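Local coordinates for DegV family protein (PDB 2DT8) that binds a long-chain fatty acid and a zinc ion, and as a DegV family member probably serves as a fatty acid carrier, at residues Asp8-Leu13 against Tyr37-Glu42; Arg24-Tyr29 against Ser62-Glu67; His153-Ser158 against Val187-Glu192; Lys213-Trp218 against Tyr273-Tyr278. One frame throughout, in Å; residues are numbered along the deposited sequence.

Interaction 1 (Asp8-Leu13 against Tyr37-Glu42); sequences DSTSDL and YRDWEE
The backbones come nearest at Ser-9 and Asp-39, with their CA atoms 6.4 Å apart. Here a short 3-10 segment, residues 9-11, faces the loop that leaves strand 35-38. Asp-39 sends its carboxylate toward the turn, with CG anti to the backbone N (chi1 -163°). The hydroxyl OG of Ser-9 donates to Asp-39 OD2 at 2.7 Å, on the anti lone pair of that oxygen. The same hydroxyl also takes a hydrogen bond from the backbone N of Leu-28. Asp-39 OD1 is held by the N of Val-263 in helix 262-268. Next along, the indole NE1 of Trp-40 donates to Asp-12 OD1 over 2.9 Å, with an N-H...acceptor angle of 157°. The oxygen lies in the ring plane, but the indole meets it from above the carboxylate plane. The two flat groups stand 71° apart. Asp-12 OD2 turns to Ser-119 OG and the N of Gly-261. Water 1 donates to both carboxylates, 2.9 Å from Asp-12 OD1 and 2.8 Å from Asp-39 OD2. These two oxygens are only 4.6 Å apart, and the shared water probably eases their repulsion. Within the turn, Asp-8 O accepts from both the N and the OG of Ser-11, and Asp-8 OD1 accepts from Thr-10 N at 2.8 Å. That last bond makes an Asx turn. The whole forms a polar loop at the C-terminal end of parallel strand 3-8 in an alpha/beta sheet, with the side chain of Thr-10 about 5 Å from the bound palmitic acid.

Interaction 2 (Arg24-Tyr29 against Ser62-Glu67); sequences RVVPLY and SQPSPE. With ZN (zinc ion), chain B; PLM (palmitic acid), chain C.
Tyr-29 and Ser-62 form an antiparallel hydrogen-bonded pair that joins strand 24-32 to strand 60-62, beside the carboxyl end of the palmitic acid. Tyr-29 N donates to Ser-62 O at 3.1 Å, nearly straight at 166° and in the carbonyl plane. Ser-62 N returns a bond to Tyr-29 O at 3.0 Å, tilted from that carbonyl plane. Both side chains lie on the same face of the sheet, and Ser-62 OG is hydrogen-bonded to Asn-31. Past the bridge the contact turns apolar. Pro-64 lays its ring against two side chains. Its CD meets Leu-28 CG at 3.7 Å. Its CB meets Val-26 CG1 at 3.6 Å, a methyl placed there because it stands anti to the backbone N (chi1 177°). Leu-28 also touches the ligand: its CD2 is 3.6 Å from C2 of the palmitic acid. Gln-63 CB lies 3.7 Å from the carboxyl O1, and the acid group is hydrogen-bonded to Thr-61 and Ser-93. Ser-65 is the N-cap of helix 66-76. It caps a backbone N of the helix, while the side chain of Asp-68 accepts from the N of Ser-65, as in a capping box. In the first turn Glu-67 binds the zinc ion through OE2 at 1.9 Å, while OE1 stays 3.3 Å from the metal. Glu-105 and water 2 also bind it. The chemistry thus divides: paired backbone bonds fix the register, Val-26, Leu-28 and Pro-64 form an apolar cluster, of which Leu-28 also touches the head of the fatty acid, and an exposed carboxylate takes the metal well apart from it.

Interaction 3 (His153-Ser158 against Val187-Glu192); sequences HFVRFS and VLTLKE. With PLM (palmitic acid), chain C.
The ring of Phe-157, on an antiparallel bridge between strands 154-158 and 185-191, is sandwiched between the fatty acid and Leu-188. Palmitic acid CD sits 3.8 Å above one face, over the centre of the ring. On the opposite face Leu-188 CB makes a CH-pi contact, 3.8 Å from the ring centroid. The ring reaches this slot with CG between the backbone N and the carbonyl carbon (chi1 68°). Phe-154 CE1 lies over one face of the Arg-156 guanidinium, toward its rim, while Val-187 CG1 and water 3 lie at its edge. The water accepts from both Arg-156 NH2 and Lys-191 NZ. The segments 154-158 and 187-191 run antiparallel, at 143°. Phe-157 and Leu-188 are their hydrogen-bonded pair, with Phe-157 N to Leu-188 O 3.0 Å and Leu-188 N to Phe-157 O 2.7 Å. Leu-190 CD1 adds to the pocket wall, 3.9 Å from both Phe-157 CE1 and palmitic acid CB. An alanine at Phe-157 takes away the ring between Leu-188 CB and the acyl chain, which would probably leave a gap in the pocket wall and the tail less firmly held. Next to the bridge, Val-155 O is gripped twice, by Thr-189 OG1 at 2.8 Å and by Arg-156 NH1 at 3.0 Å, and the two donors reach it from opposite faces of its carbonyl plane.

Interaction 4 (Lys213-Trp218 against Tyr273-Tyr278); sequences KAFRAW and YGFYAY
Phe-215 leaves helix 204-219 with CG anti to the backbone N (chi1 -179°), which points its ring at strand 273-279. Phe-275 comes to meet it from the strand, its CG between the backbone N and the carbonyl carbon (chi1 70°). The result is a T-shaped pair. The edge of Phe-275 is directed at the face of Phe-215, with centroids 5.2 Å apart and planes at 80°. The nearest approach is Phe-215 CD1 to Phe-275 CE2, 3.8 Å. Ala-277 gives a small methyl beside the pair, its CB 4.0 Å from Phe-215 CE1. One turn on, Trp-218 brings its six-membered ring to the backbone, with CH2 3.7 Å from Tyr-278 CA. Phe-154 of the neighbouring strand meets all three rings, those of Phe-215, Trp-218 and Phe-275. Replacing Phe-215 with an alanine is likely to leave the edge of Phe-275 without its aromatic face and to open a gap between helix and strand. The helix runs almost parallel to the strand, with segment axes 10.9 Å apart, as in a helical layer over a sheet. Across these segments the contact is rings against a ring, a methyl and the strand backbone, with no polar bond between them, so shape and exclusion of water probably hold it.

Interactions 1 and 2 touch: both use the sheet of strands 24-32 and 35-38, where Asp-39 N meets Leu-28 O and Ser-9 N meets Val-26 O. Interactions 3 and 4 touch as well, through the neighbouring strands 154-158 and 273-279. The two pairs lie on opposite sides of the chain's centre. The palmitic acid spans them, its carboxyl end at interaction 2 and its acyl tail at interaction 3. Interactions 1, 3 and 4 are buried, whereas interaction 2 runs out to an exposed zinc site. Carboxylates and a water dominate 1, backbone pairing with apolar side chains marks 2 and 3, and 4 is aromatic helix-on-sheet packing.

Interaction 1 (Asp8-Leu13 against Tyr37-Glu42)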
# COMPACT_ATOMS: atom_id res chain seq x y z
N ASP A 8 7.55 -0.17 -6.36
CA ASP A 8 8.26 -1.13 -5.51
C ASP A 8 7.29 -2.25 -5.14
O ASP A 8 6.07 -2.12 -5.35
CB ASP A 8 8.84 -0.43 -4.28
CG ASP A 8 7.79 0.18 -3.40
OD1 ASP A 8 7.10 -0.59 -2.71
OD2 ASP A 8 7.63 1.43 -3.41
N SER A 9 7.81 -3.34 -4.59
CA SER A 9 6.98 -4.49 -4.26
C SER A 9 5.88 -4.23 -3.24
O SER A 9 4.89 -4.97 -3.20
CB SER A 9 7.85 -5.66 -3.80
OG SER A 9 8.49 -5.39 -2.58
N THR A 10 6.02 -3.19 -2.42
CA THR A 10 4.98 -2.93 -1.43
C THR A 10 3.70 -2.37 -2.03
O THR A 10 2.73 -2.14 -1.31
CB THR A 10 5.46 -1.99 -0.27
OG1 THR A 10 5.63 -0.65 -0.74
CG2 THR A 10 6.77 -2.50 0.32
N SER A 11 3.67 -2.14 -3.35
CA SER A 11 2.44 -1.67 -3.98
C SER A 11 1.44 -2.84 -4.03
O SER A 11 0.27 -2.65 -4.33
CB SER A 11 2.73 -1.14 -5.39
OG SER A 11 3.44 -2.06 -6.19
N ASP A 12 1.93 -4.05 -3.74
CA ASP A 12 1.09 -5.24 -3.65
C ASP A 12 0.11 -5.48 -4.80
O ASP A 12 -1.04 -5.89 -4.58
CB ASP A 12 0.31 -5.23 -2.32
CG ASP A 12 1.22 -5.37 -1.09
OD1 ASP A 12 2.39 -5.77 -1.26
OD2 ASP A 12 0.75 -5.09 0.04
N LEU A 13 0.57 -5.26 -6.02
CA LEU A 13 -0.27 -5.47 -7.20
C LEU A 13 -0.25 -6.92 -7.64
O LEU A 13 0.81 -7.55 -7.64
CB LEU A 13 0.25 -4.62 -8.36
CG LEU A 13 -0.05 -3.13 -8.29
CD1 LEU A 13 0.81 -2.38 -9.28
CD2 LEU A 13 -1.53 -2.92 -8.56
N TYR A 37 14.82 -12.35 2.38
CA TYR A 37 13.91 -12.85 1.35
C TYR A 37 13.22 -11.70 0.60
O TYR A 37 12.87 -10.68 1.17
CB TYR A 37 12.80 -13.68 2.01
CG TYR A 37 13.30 -14.85 2.83
CD1 TYR A 37 13.64 -16.05 2.21
CD2 TYR A 37 13.43 -14.75 4.21
CE1 TYR A 37 14.10 -17.14 2.96
CE2 TYR A 37 13.89 -15.83 4.97
CZ TYR A 37 14.22 -17.02 4.33
OH TYR A 37 14.67 -18.09 5.06
N ARG A 38 13.10 -11.94 -0.71
CA ARG A 38 12.42 -10.94 -1.51
C ARG A 38 10.90 -10.96 -1.35
O ARG A 38 10.25 -12.00 -1.44
CB ARG A 38 12.65 -11.25 -2.99
CG ARG A 38 14.01 -10.86 -3.51
CD ARG A 38 14.14 -11.06 -5.00
NE ARG A 38 14.47 -12.42 -5.40
CZ ARG A 38 13.66 -13.21 -6.10
NH1 ARG A 38 12.67 -12.69 -6.81
NH2 ARG A 38 13.83 -14.53 -6.09
N ASP A 39 10.37 -9.74 -1.15
CA ASP A 39 8.94 -9.64 -0.94
C ASP A 39 8.19 -10.38 -2.07
O ASP A 39 8.66 -10.38 -3.21
CB ASP A 39 8.63 -8.12 -1.02
CG ASP A 39 7.29 -7.70 -0.44
OD1 ASP A 39 6.68 -8.48 0.34
OD2 ASP A 39 6.87 -6.56 -0.75
N TRP A 40 7.07 -11.02 -1.73
CA TRP A 40 6.22 -11.76 -2.67
C TRP A 40 6.78 -13.02 -3.33
O TRP A 40 6.10 -14.04 -3.40
CB TRP A 40 5.69 -10.82 -3.77
CG TRP A 40 4.58 -9.90 -3.29
CD1 TRP A 40 4.70 -8.60 -2.90
CD2 TRP A 40 3.20 -10.24 -3.12
NE1 TRP A 40 3.48 -8.11 -2.49
CE2 TRP A 40 2.54 -9.10 -2.60
CE3 TRP A 40 2.46 -11.41 -3.32
CZ2 TRP A 40 1.17 -9.09 -2.31
CZ3 TRP A 40 1.09 -11.40 -3.04
CH2 TRP A 40 0.47 -10.25 -2.53
N GLU A 41 8.03 -13.03 -3.75
CA GLU A 41 8.67 -14.12 -4.48
C GLU A 41 9.26 -15.24 -3.65
O GLU A 41 9.23 -16.40 -4.06
CB GLU A 41 9.81 -13.57 -5.34
CG GLU A 41 9.44 -12.47 -6.31
CD GLU A 41 8.55 -13.01 -7.40
OE1 GLU A 41 9.05 -13.78 -8.25
OE2 GLU A 41 7.34 -12.67 -7.42
N GLU A 42 9.60 -14.94 -2.43
CA GLU A 42 10.27 -15.87 -1.56
C GLU A 42 9.77 -16.04 -0.14
O GLU A 42 10.30 -16.86 0.60
CB GLU A 42 11.75 -15.50 -1.47
CG GLU A 42 12.47 -15.44 -2.79
CD GLU A 42 13.95 -15.22 -2.58
OE1 GLU A 42 14.33 -14.16 -2.06
OE2 GLU A 42 14.73 -16.13 -2.93
O HOH W 1 4.63 -5.72 0.65

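Interaction 2 (Arg24-Tyr29 against Ser62-Glu67)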
# COMPACT_ATOMS: atom_id res chain seq x y z
N ARG A 24 7.18 -2.02 -13.93
CA ARG A 24 8.38 -2.69 -13.44
C ARG A 24 8.39 -2.58 -11.92
O ARG A 24 8.04 -1.55 -11.36
CB ARG A 24 9.62 -2.07 -14.07
CG ARG A 24 9.54 -2.16 -15.60
CD ARG A 24 10.78 -1.64 -16.28
NE ARG A 24 10.64 -1.73 -17.73
CZ ARG A 24 11.60 -2.13 -18.55
NH1 ARG A 24 12.78 -2.49 -18.07
NH2 ARG A 24 11.38 -2.19 -19.86
N VAL A 25 8.78 -3.66 -11.25
CA VAL A 25 8.77 -3.67 -9.80
C VAL A 25 10.14 -3.91 -9.18
O VAL A 25 10.83 -4.87 -9.51
CB VAL A 25 7.79 -4.76 -9.30
CG1 VAL A 25 7.71 -4.72 -7.77
CG2 VAL A 25 6.42 -4.55 -9.91
N VAL A 26 10.51 -3.01 -8.27
CA VAL A 26 11.78 -3.11 -7.55
C VAL A 26 11.41 -3.74 -6.21
O VAL A 26 10.60 -3.19 -5.46
CB VAL A 26 12.38 -1.71 -7.33
CG1 VAL A 26 13.66 -1.83 -6.53
CG2 VAL A 26 12.64 -1.04 -8.69
N PRO A 27 11.98 -4.90 -5.89
CA PRO A 27 11.64 -5.55 -4.62
C PRO A 27 12.23 -4.99 -3.34
O PRO A 27 13.33 -4.43 -3.33
CB PRO A 27 12.10 -6.99 -4.84
CG PRO A 27 13.31 -6.82 -5.68
CD PRO A 27 12.88 -5.75 -6.69
N LEU A 28 11.47 -5.14 -2.26
CA LEU A 28 11.93 -4.81 -0.92
C LEU A 28 12.18 -6.19 -0.30
O LEU A 28 11.82 -7.23 -0.91
CB LEU A 28 10.90 -4.02 -0.11
CG LEU A 28 11.10 -2.50 -0.28
CD1 LEU A 28 10.46 -2.02 -1.58
CD2 LEU A 28 10.52 -1.76 0.92
N TYR A 29 12.78 -6.22 0.88
CA TYR A 29 13.14 -7.48 1.51
C TYR A 29 12.68 -7.64 2.93
O TYR A 29 12.51 -6.67 3.66
CB TYR A 29 14.67 -7.64 1.49
CG TYR A 29 15.28 -7.33 0.16
CD1 TYR A 29 15.55 -6.01 -0.22
CD2 TYR A 29 15.56 -8.35 -0.75
CE1 TYR A 29 16.08 -5.72 -1.48
CE2 TYR A 29 16.09 -8.06 -2.01
CZ TYR A 29 16.34 -6.75 -2.36
OH TYR A 29 16.86 -6.47 -3.60
N SER A 62 13.80 -4.20 4.66
CA SER A 62 14.81 -3.33 4.08
C SER A 62 14.33 -2.76 2.74
O SER A 62 13.73 -3.44 1.93
CB SER A 62 16.10 -4.10 3.83
OG SER A 62 16.67 -4.55 5.05
N GLN A 63 14.71 -1.48 2.55
CA GLN A 63 14.26 -0.83 1.34
C GLN A 63 15.33 -1.17 0.30
O GLN A 63 16.41 -1.65 0.63
CB GLN A 63 14.26 0.72 1.53
CG GLN A 63 15.66 1.34 1.58
CD GLN A 63 16.23 1.38 2.97
OE1 GLN A 63 15.98 0.49 3.78
NE2 GLN A 63 17.00 2.42 3.27
N PRO A 64 14.97 -0.90 -0.97
CA PRO A 64 15.92 -1.20 -2.02
C PRO A 64 17.12 -0.21 -2.04
O PRO A 64 16.97 0.88 -1.49
CB PRO A 64 15.17 -1.00 -3.40
CG PRO A 64 13.73 -0.97 -2.97
CD PRO A 64 13.77 -0.33 -1.60
N SER A 65 18.26 -0.58 -2.62
CA SER A 65 19.43 0.30 -2.63
C SER A 65 19.32 1.21 -3.85
O SER A 65 18.51 0.99 -4.75
CB SER A 65 20.70 -0.52 -2.80
OG SER A 65 20.76 -1.09 -4.10
N PRO A 66 20.16 2.26 -3.90
CA PRO A 66 20.10 3.15 -5.06
C PRO A 66 20.41 2.38 -6.35
O PRO A 66 19.80 2.63 -7.39
CB PRO A 66 21.16 4.20 -4.74
CG PRO A 66 21.05 4.32 -3.26
CD PRO A 66 20.94 2.88 -2.80
N GLU A 67 21.36 1.44 -6.31
CA GLU A 67 21.68 0.70 -7.53
C GLU A 67 20.57 -0.27 -7.93
O GLU A 67 20.43 -0.58 -9.11
CB GLU A 67 23.03 -0.02 -7.41
CG GLU A 67 24.26 0.91 -7.39
CD GLU A 67 24.35 1.86 -8.59
OE1 GLU A 67 23.88 1.52 -9.70
OE2 GLU A 67 24.93 2.96 -8.39
ZN ZN B . 25.23 4.51 -9.50
C1 PLM C . 11.23 -0.72 4.62
O1 PLM C . 11.68 0.45 4.17
O2 PLM C . 11.97 -1.45 5.24
C2 PLM C . 9.79 -1.12 4.36
C3 PLM C . 8.89 -0.49 5.43
C4 PLM C . 7.44 -0.91 5.23
C5 PLM C . 6.57 -0.24 6.28
C6 PLM C . 5.09 -0.57 6.05
C7 PLM C . 4.27 0.09 7.13
C8 PLM C . 2.80 -0.05 6.81
C9 PLM C . 2.02 0.89 7.73
CA PLM C . 0.60 0.40 7.90
CB PLM C . -0.22 0.93 6.74
CC PLM C . -0.58 -0.23 5.82
CD PLM C . -2.09 -0.27 5.66
CE PLM C . -2.47 -1.53 4.89
CF PLM C . -4.00 -1.65 4.82
CG PLM C . -4.54 -0.72 3.73
O HOH W 2 26.16 5.72 -7.96

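Interaction 3 (His153-Ser158 against Val187-Glu192)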
# COMPACT_ATOMS: atom_id res chain seq x y z
N HIS A 153 -8.19 10.66 -0.96
CA HIS A 153 -8.42 9.22 -1.04
C HIS A 153 -8.87 8.74 0.33
O HIS A 153 -8.91 9.51 1.30
CB HIS A 153 -7.19 8.44 -1.57
CG HIS A 153 -6.01 8.42 -0.65
ND1 HIS A 153 -4.93 9.26 -0.82
CD2 HIS A 153 -5.69 7.60 0.38
CE1 HIS A 153 -4.00 8.96 0.06
NE2 HIS A 153 -4.43 7.95 0.80
N PHE A 154 -9.25 7.48 0.39
CA PHE A 154 -9.76 6.90 1.61
C PHE A 154 -9.00 5.65 2.00
O PHE A 154 -8.60 4.88 1.13
CB PHE A 154 -11.23 6.53 1.40
CG PHE A 154 -11.87 5.90 2.58
CD1 PHE A 154 -12.40 6.69 3.59
CD2 PHE A 154 -11.94 4.51 2.71
CE1 PHE A 154 -13.00 6.11 4.71
CE2 PHE A 154 -12.53 3.93 3.83
CZ PHE A 154 -13.06 4.73 4.82
N VAL A 155 -8.80 5.47 3.30
CA VAL A 155 -8.19 4.25 3.80
C VAL A 155 -8.55 3.99 5.25
O VAL A 155 -8.52 4.89 6.09
CB VAL A 155 -6.63 4.22 3.65
CG1 VAL A 155 -5.99 5.48 4.24
CG2 VAL A 155 -6.07 2.96 4.33
N ARG A 156 -8.95 2.75 5.53
CA ARG A 156 -9.24 2.31 6.88
C ARG A 156 -8.76 0.88 6.98
O ARG A 156 -8.90 0.10 6.04
CB ARG A 156 -10.74 2.33 7.19
CG ARG A 156 -11.32 3.71 7.45
CD ARG A 156 -10.75 4.35 8.71
NE ARG A 156 -11.42 5.61 9.03
CZ ARG A 156 -11.20 6.76 8.39
NH1 ARG A 156 -10.32 6.83 7.40
NH2 ARG A 156 -11.86 7.86 8.75
N PHE A 157 -8.19 0.53 8.13
CA PHE A 157 -7.79 -0.85 8.34
C PHE A 157 -7.76 -1.16 9.83
O PHE A 157 -7.76 -0.26 10.67
CB PHE A 157 -6.42 -1.17 7.71
CG PHE A 157 -5.24 -0.48 8.35
CD1 PHE A 157 -4.94 0.86 8.06
CD2 PHE A 157 -4.39 -1.18 9.20
CE1 PHE A 157 -3.80 1.47 8.60
CE2 PHE A 157 -3.25 -0.57 9.75
CZ PHE A 157 -2.95 0.76 9.45
N SER A 158 -7.81 -2.45 10.14
CA SER A 158 -7.72 -2.91 11.52
C SER A 158 -6.63 -3.97 11.55
O SER A 158 -6.21 -4.49 10.51
CB SER A 158 -9.06 -3.50 11.97
OG SER A 158 -9.05 -3.78 13.36
N VAL A 187 -9.23 0.85 14.79
CA VAL A 187 -9.51 1.22 13.41
C VAL A 187 -8.48 2.30 13.11
O VAL A 187 -8.39 3.31 13.82
CB VAL A 187 -10.94 1.74 13.23
CG1 VAL A 187 -11.16 2.16 11.78
CG2 VAL A 187 -11.93 0.63 13.61
N LEU A 188 -7.69 2.06 12.08
CA LEU A 188 -6.60 2.97 11.72
C LEU A 188 -6.71 3.54 10.32
O LEU A 188 -7.47 3.05 9.49
CB LEU A 188 -5.28 2.22 11.85
CG LEU A 188 -5.03 1.52 13.19
CD1 LEU A 188 -3.66 0.85 13.18
CD2 LEU A 188 -5.11 2.53 14.32
N THR A 189 -5.93 4.59 10.06
CA THR A 189 -5.91 5.22 8.75
C THR A 189 -4.50 5.79 8.55
O THR A 189 -3.58 5.48 9.31
CB THR A 189 -6.98 6.36 8.66
OG1 THR A 189 -7.04 6.88 7.32
CG2 THR A 189 -6.66 7.50 9.62
N LEU A 190 -4.32 6.56 7.48
CA LEU A 190 -3.05 7.24 7.24
C LEU A 190 -3.39 8.68 6.88
O LEU A 190 -4.38 8.93 6.19
CB LEU A 190 -2.27 6.61 6.07
CG LEU A 190 -1.49 5.32 6.37
CD1 LEU A 190 -2.39 4.13 6.17
CD2 LEU A 190 -0.29 5.23 5.43
N LYS A 191 -2.60 9.61 7.38
CA LYS A 191 -2.78 11.03 7.05
C LYS A 191 -1.38 11.54 6.77
O LYS A 191 -0.46 11.30 7.54
CB LYS A 191 -3.41 11.80 8.22
CG LYS A 191 -4.85 11.37 8.51
CD LYS A 191 -5.77 11.65 7.33
CE LYS A 191 -7.15 11.05 7.57
NZ LYS A 191 -8.10 11.38 6.47
N GLU A 192 -1.25 12.19 5.72
CA GLU A 192 0.05 12.70 5.32
C GLU A 192 1.15 11.65 5.23
O GLU A 192 2.33 11.92 5.45
CB GLU A 192 0.44 13.88 6.20
CG GLU A 192 -0.42 15.10 5.93
CD GLU A 192 -0.28 15.59 4.50
OE1 GLU A 192 0.87 15.79 4.04
OE2 GLU A 192 -1.32 15.77 3.82
C1 PLM C . 11.23 -0.72 4.62
O1 PLM C . 11.68 0.45 4.17
O2 PLM C . 11.97 -1.45 5.24
C2 PLM C . 9.79 -1.12 4.36
C3 PLM C . 8.89 -0.49 5.43
C4 PLM C . 7.44 -0.91 5.23
C5 PLM C . 6.57 -0.24 6.28
C6 PLM C . 5.09 -0.57 6.05
C7 PLM C . 4.27 0.09 7.13
C8 PLM C . 2.80 -0.05 6.81
C9 PLM C . 2.02 0.89 7.73
CA PLM C . 0.60 0.40 7.90
CB PLM C . -0.22 0.93 6.74
CC PLM C . -0.58 -0.23 5.82
CD PLM C . -2.09 -0.27 5.66
CE PLM C . -2.47 -1.53 4.89
CF PLM C . -4.00 -1.65 4.82
CG PLM C . -4.54 -0.72 3.73
O HOH W 3 -10.68 10.21 7.43

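Interaction 4 (Lys213-Trp218 against Tyr273-Tyr278)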
# COMPACT_ATOMS: atom_id res chain seq x y z
N LYS A 213 -19.11 3.52 8.19
CA LYS A 213 -19.61 4.84 8.54
C LYS A 213 -18.64 5.89 7.98
O LYS A 213 -19.06 6.87 7.36
CB LYS A 213 -19.70 4.99 10.06
CG LYS A 213 -20.07 6.40 10.52
CD LYS A 213 -20.11 6.50 12.05
CE LYS A 213 -20.35 7.93 12.51
NZ LYS A 213 -20.41 8.03 14.00
N ALA A 214 -17.34 5.68 8.19
CA ALA A 214 -16.32 6.60 7.70
C ALA A 214 -16.34 6.64 6.18
O ALA A 214 -16.21 7.71 5.57
CB ALA A 214 -14.94 6.17 8.19
N PHE A 215 -16.49 5.47 5.56
CA PHE A 215 -16.52 5.38 4.11
C PHE A 215 -17.69 6.13 3.50
O PHE A 215 -17.53 6.85 2.51
CB PHE A 215 -16.59 3.92 3.67
CG PHE A 215 -16.59 3.73 2.18
CD1 PHE A 215 -15.53 4.18 1.40
CD2 PHE A 215 -17.66 3.10 1.55
CE1 PHE A 215 -15.52 4.00 0.02
CE2 PHE A 215 -17.66 2.91 0.17
CZ PHE A 215 -16.60 3.36 -0.59
N ARG A 216 -18.88 5.96 4.07
CA ARG A 216 -20.05 6.65 3.55
C ARG A 216 -19.86 8.17 3.64
O ARG A 216 -20.20 8.90 2.71
CB ARG A 216 -21.31 6.24 4.32
CG ARG A 216 -21.84 4.87 3.94
CD ARG A 216 -23.10 4.55 4.74
NE ARG A 216 -23.67 3.24 4.43
CZ ARG A 216 -24.40 2.97 3.35
NH1 ARG A 216 -24.65 3.92 2.46
NH2 ARG A 216 -24.88 1.75 3.16
N ALA A 217 -19.31 8.64 4.76
CA ALA A 217 -19.05 10.06 4.95
C ALA A 217 -18.09 10.57 3.88
O ALA A 217 -18.32 11.61 3.27
CB ALA A 217 -18.48 10.32 6.33
N TRP A 218 -17.01 9.82 3.65
CA TRP A 218 -16.03 10.20 2.63
C TRP A 218 -16.61 10.11 1.21
O TRP A 218 -16.29 10.95 0.35
CB TRP A 218 -14.80 9.27 2.71
CG TRP A 218 -13.84 9.46 1.58
CD1 TRP A 218 -12.82 10.36 1.50
CD2 TRP A 218 -13.85 8.76 0.33
NE1 TRP A 218 -12.20 10.28 0.29
CE2 TRP A 218 -12.80 9.30 -0.46
CE3 TRP A 218 -14.63 7.73 -0.21
CZ2 TRP A 218 -12.53 8.86 -1.75
CZ3 TRP A 218 -14.36 7.28 -1.50
CH2 TRP A 218 -13.31 7.85 -2.26
N TYR A 273 -6.80 -6.23 7.98
CA TYR A 273 -7.78 -6.16 6.90
C TYR A 273 -8.24 -4.73 6.76
O TYR A 273 -8.17 -3.95 7.71
CB TYR A 273 -8.99 -7.08 7.14
CG TYR A 273 -9.83 -6.72 8.34
CD1 TYR A 273 -9.50 -7.18 9.62
CD2 TYR A 273 -10.97 -5.93 8.20
CE1 TYR A 273 -10.28 -6.85 10.71
CE2 TYR A 273 -11.75 -5.59 9.29
CZ TYR A 273 -11.40 -6.06 10.54
OH TYR A 273 -12.18 -5.74 11.63
N GLY A 274 -8.69 -4.36 5.57
CA GLY A 274 -9.17 -3.00 5.36
C GLY A 274 -9.22 -2.79 3.85
O GLY A 274 -9.19 -3.73 3.06
N PHE A 275 -9.28 -1.49 3.50
CA PHE A 275 -9.36 -1.18 2.09
C PHE A 275 -8.97 0.27 1.80
O PHE A 275 -9.08 1.15 2.64
CB PHE A 275 -10.63 -1.53 1.29
CG PHE A 275 -11.77 -0.65 1.72
CD1 PHE A 275 -12.45 -0.94 2.89
CD2 PHE A 275 -12.14 0.43 0.94
CE1 PHE A 275 -13.52 -0.14 3.28
CE2 PHE A 275 -13.21 1.23 1.34
CZ PHE A 275 -13.91 0.94 2.51
N TYR A 276 -8.47 0.45 0.56
CA TYR A 276 -8.13 1.80 0.16
C TYR A 276 -9.19 2.08 -0.90
O TYR A 276 -9.82 1.18 -1.44
CB TYR A 276 -6.77 1.72 -0.62
CG TYR A 276 -5.68 2.35 0.18
CD1 TYR A 276 -5.50 3.73 0.13
CD2 TYR A 276 -4.82 1.57 0.95
CE1 TYR A 276 -4.49 4.33 0.86
CE2 TYR A 276 -3.80 2.16 1.67
CZ TYR A 276 -3.63 3.54 1.63
OH TYR A 276 -2.62 4.14 2.36
N ALA A 277 -9.36 3.39 -1.14
CA ALA A 277 -10.33 3.77 -2.15
C ALA A 277 -10.21 5.28 -2.78
O ALA A 277 -9.61 6.11 -2.10
CB ALA A 277 -11.89 3.77 -1.76
N TYR A 278 -10.66 5.53 -4.00
CA TYR A 278 -10.59 6.88 -4.57
C TYR A 278 -11.73 6.98 -5.56
O TYR A 278 -12.37 5.98 -5.89
CB TYR A 278 -9.25 7.20 -5.25
CG TYR A 278 -9.01 6.53 -6.58
CD1 TYR A 278 -8.45 5.25 -6.64
CD2 TYR A 278 -9.31 7.17 -7.78
CE1 TYR A 278 -8.19 4.64 -7.85
CE2 TYR A 278 -9.06 6.56 -9.01
CZ TYR A 278 -8.50 5.29 -9.04
OH TYR A 278 -8.26 4.67 -10.24